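Long-range contact in F-actin-capping protein subunit alpha (Plasmodium berghei, PDB 7A0H), which probably caps the barbed, fast-growing ends of actin filaments as an atypical homodimer, blocking subunit exchange there without severing them: residues A[204-209]-A[234-239]. Residues are numbered along the deposited sequence; the frame is centred on the assembly and turned at random.
Sequences DQEIIL and EKRVSV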
ATOM      1  N   ASP A 204      41.869   5.465  15.476  1.00 66.17           N
ATOM      2  CA  ASP A 204      41.126   4.249  15.777  1.00 63.44           C
ATOM      3  C   ASP A 204      41.665   3.019  15.036  1.00 58.44           C
ATOM      4  O   ASP A 204      41.887   3.041  13.830  1.00 55.51           O
ATOM      5  CB  ASP A 204      39.648   4.423  15.362  1.00 62.85           C
ATOM      6  CG  ASP A 204      38.836   5.385  16.269  1.00 57.35           C
ATOM      7  OD1 ASP A 204      39.337   5.841  17.299  1.00 59.50           O
ATOM      8  OD2 ASP A 204      37.659   5.672  15.935  1.00 62.46           O
ATOM      9  N   GLN A 205      41.739   1.889  15.728  1.00 57.60           N
ATOM     10  CA  GLN A 205      42.007   0.611  15.044  1.00 57.60           C
ATOM     11  C   GLN A 205      40.749  -0.225  14.916  1.00 55.41           C
ATOM     12  O   GLN A 205      40.743  -1.240  14.196  1.00 45.82           O
ATOM     13  CB  GLN A 205      43.124  -0.188  15.711  1.00 50.19           C
ATOM     14  CG  GLN A 205      44.453   0.627  15.658  1.00 48.25           C
ATOM     15  CD  GLN A 205      45.657  -0.101  16.301  1.00 55.38           C
ATOM     16  OE1 GLN A 205      45.631  -0.515  17.456  1.00 53.72           O
ATOM     17  NE2 GLN A 205      46.701  -0.277  15.510  1.00 52.44           N
ATOM     18  N   GLU A 206      39.686   0.192  15.586  1.00 51.06           N
ATOM     19  CA  GLU A 206      38.388  -0.441  15.452  1.00 55.04           C
ATOM     20  C   GLU A 206      37.312   0.606  15.170  1.00 54.49           C
ATOM     21  O   GLU A 206      37.235   1.651  15.823  1.00 55.00           O
ATOM     22  CB  GLU A 206      38.071  -1.212  16.729  1.00 41.99           C
ATOM     23  CG  GLU A 206      36.842  -2.037  16.537  1.00 53.45           C
ATOM     24  CD  GLU A 206      36.537  -2.921  17.712  1.00 77.53           C
ATOM     25  OE1 GLU A 206      35.667  -2.484  18.518  1.00 78.25           O
ATOM     26  OE2 GLU A 206      37.175  -4.027  17.828  1.00 75.52           O
ATOM     27  N   ILE A 207      36.486   0.323  14.182  1.00 51.38           N
ATOM     28  CA  ILE A 207      35.393   1.225  13.868  1.00 59.12           C
ATOM     29  C   ILE A 207      34.127   0.421  13.894  1.00 50.70           C
ATOM     30  O   ILE A 207      34.143  -0.807  13.843  1.00 46.43           O
ATOM     31  CB  ILE A 207      35.541   1.906  12.522  1.00 51.71           C
ATOM     32  CG1 ILE A 207      35.401   0.827  11.482  1.00 50.56           C
ATOM     33  CG2 ILE A 207      36.812   2.773  12.574  1.00 42.18           C
ATOM     34  CD1 ILE A 207      35.798   1.344  10.112  1.00 53.80           C
ATOM     35  N   ILE A 208      33.029   1.158  14.032  1.00 53.92           N
ATOM     36  CA  ILE A 208      31.675   0.647  13.963  1.00 52.67           C
ATOM     37  C   ILE A 208      31.123   1.104  12.628  1.00 39.10           C
ATOM     38  O   ILE A 208      31.189   2.284  12.303  1.00 46.99           O
ATOM     39  CB  ILE A 208      30.804   1.182  15.096  1.00 55.08           C
ATOM     40  CG1 ILE A 208      31.374   0.742  16.442  1.00 55.05           C
ATOM     41  CG2 ILE A 208      29.395   0.646  15.001  1.00 49.26           C
ATOM     42  CD1 ILE A 208      31.750  -0.739  16.469  1.00 66.51           C
ATOM     43  N   LEU A 209      30.708   0.178  11.835  1.00 42.22           N
ATOM     44  CA  LEU A 209      30.072   0.424  10.559  1.00 50.49           C
ATOM     45  C   LEU A 209      28.597   0.012  10.746  1.00 54.22           C
ATOM     46  O   LEU A 209      28.311  -1.097  11.180  1.00 40.93           O
ATOM     47  CB  LEU A 209      30.778  -0.371   9.475  1.00 39.18           C
ATOM     48  CG  LEU A 209      30.202  -0.136   8.092  1.00 52.35           C
ATOM     49  CD1 LEU A 209      30.532   1.310   7.516  1.00 38.21           C
ATOM     50  CD2 LEU A 209      30.708  -1.194   7.166  1.00 45.96           C
ATOM     51  N   GLU A 234      25.045  -3.614  12.030  1.00 48.12           N
ATOM     52  CA  GLU A 234      25.998  -2.911  12.899  1.00 55.38           C
ATOM     53  C   GLU A 234      27.231  -3.796  13.164  1.00 57.72           C
ATOM     54  O   GLU A 234      27.169  -4.738  13.954  1.00 49.85           O
ATOM     55  CB  GLU A 234      25.338  -2.492  14.213  1.00 42.29           C
ATOM     56  CG  GLU A 234      26.333  -1.789  15.195  1.00 63.66           C
ATOM     57  CD  GLU A 234      25.637  -1.131  16.387  1.00 75.92           C
ATOM     58  OE1 GLU A 234      24.448  -0.782  16.288  1.00104.05           O
ATOM     59  OE2 GLU A 234      26.278  -0.962  17.433  1.00 93.77           O
ATOM     60  N   LYS A 235      28.350  -3.486  12.494  1.00 50.13           N
ATOM     61  CA  LYS A 235      29.526  -4.351  12.496  1.00 62.77           C
ATOM     62  C   LYS A 235      30.758  -3.648  13.067  1.00 52.87           C
ATOM     63  O   LYS A 235      31.060  -2.494  12.719  1.00 56.44           O
ATOM     64  CB  LYS A 235      29.846  -4.818  11.036  1.00 53.06           C
ATOM     65  CG  LYS A 235      28.662  -5.515  10.290  1.00 62.20           C
ATOM     66  CD  LYS A 235      28.288  -6.826  10.961  1.00 68.92           C
ATOM     67  CE  LYS A 235      27.493  -7.690  10.040  1.00 75.09           C
ATOM     68  NZ  LYS A 235      27.044  -8.950  10.711  1.00 73.15           N
ATOM     69  N   ARG A 236      31.508  -4.368  13.886  1.00 53.21           N
ATOM     70  CA  ARG A 236      32.851  -3.954  14.330  1.00 55.06           C
ATOM     71  C   ARG A 236      33.881  -4.446  13.319  1.00 45.12           C
ATOM     72  O   ARG A 236      33.878  -5.614  12.932  1.00 48.95           O
ATOM     73  CB  ARG A 236      33.207  -4.526  15.707  1.00 53.28           C
ATOM     74  CG  ARG A 236      32.515  -3.826  16.891  1.00 77.54           C
ATOM     75  CD  ARG A 236      32.709  -4.488  18.293  1.00114.12           C
ATOM     76  NE  ARG A 236      32.239  -3.593  19.376  1.00104.07           N
ATOM     77  CZ  ARG A 236      31.141  -3.741  20.147  1.00118.25           C
ATOM     78  NH1 ARG A 236      30.296  -4.769  20.045  1.00126.33           N
ATOM     79  NH2 ARG A 236      30.889  -2.819  21.065  1.00121.04           N
ATOM     80  N   VAL A 237      34.722  -3.550  12.880  1.00 42.80           N
ATOM     81  CA  VAL A 237      35.698  -3.817  11.851  1.00 48.38           C
ATOM     82  C   VAL A 237      37.082  -3.398  12.378  1.00 52.01           C
ATOM     83  O   VAL A 237      37.232  -2.310  12.950  1.00 48.61           O
ATOM     84  CB  VAL A 237      35.333  -3.032  10.587  1.00 52.69           C
ATOM     85  CG1 VAL A 237      36.293  -3.389   9.408  1.00 47.53           C
ATOM     86  CG2 VAL A 237      33.875  -3.292  10.279  1.00 51.70           C
ATOM     87  N   SER A 238      38.096  -4.223  12.118  1.00 45.81           N
ATOM     88  CA  SER A 238      39.487  -3.896  12.485  1.00 49.57           C
ATOM     89  C   SER A 238      40.188  -3.186  11.336  1.00 40.04           C
ATOM     90  O   SER A 238      40.136  -3.644  10.192  1.00 45.95           O
ATOM     91  CB  SER A 238      40.257  -5.178  12.850  1.00 42.55           C
ATOM     92  OG  SER A 238      39.792  -5.734  14.095  1.00 44.23           O
ATOM     93  N   VAL A 239      40.878  -2.085  11.632  1.00 37.83           N
ATOM     94  CA  VAL A 239      41.441  -1.241  10.599  1.00 44.94           C
ATOM     95  C   VAL A 239      42.773  -0.744  11.105  1.00 38.48           C
ATOM     96  O   VAL A 239      43.090  -0.848  12.284  1.00 48.02           O
ATOM     97  CB  VAL A 239      40.523  -0.019  10.249  1.00 45.30           C
ATOM     98  CG1 VAL A 239      39.221  -0.506   9.776  1.00 34.59           C
ATOM     99  CG2 VAL A 239      40.347   0.858  11.466  1.00 40.42           C
TER
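The guanidinium of Arg236 has Glu206 OE1 at its edge, near its plane, while the CD1 methyl of Ile208 approaches it obliquely. The two charged planes stand 60° apart, and the salt bridge is long, with Glu206 OE1 3.7 Å from Arg236 NE. Glu206 reaches across because its CG lies anti to the backbone N (chi1 -171°) and the chain runs on extended. Ile208 and Arg236 lie side by side and point the same way; through the other branch of this isoleucine, CG2 meets Glu234 CG at 3.9 Å. Together they illustrate an exposed sheet face on which one long charge pair is backed by aliphatic contacts.

The opposite face is mainly apolar, carrying Ile207, Leu209 and Val237, with Lys235 leading away from the contact. Ile207 CG1 rests against Val237 CB at 4.0 Å, and its CD1 reaches Val239 CG1 at 3.9 Å. Between the faces runs a regular antiparallel backbone: Ile207 with Val237 and Leu209 with Lys235 are hydrogen-bonded pairs, each exchanging two bonds. A further bond, Val239 N to Gln205 O at 2.7 Å, closes the open end of the hairpin, its donor tilted 33° from the carbonyl plane.

Hairpin 206-220/223-238 forms the last two strands of this chain's central antiparallel sheet, as in the capping-protein alpha family; long helix 243-266 covers the face bearing Ile207 and Leu209 through Phe246 and Val253, while strand 187-200 flanks 206-220 on the side away from 223-238.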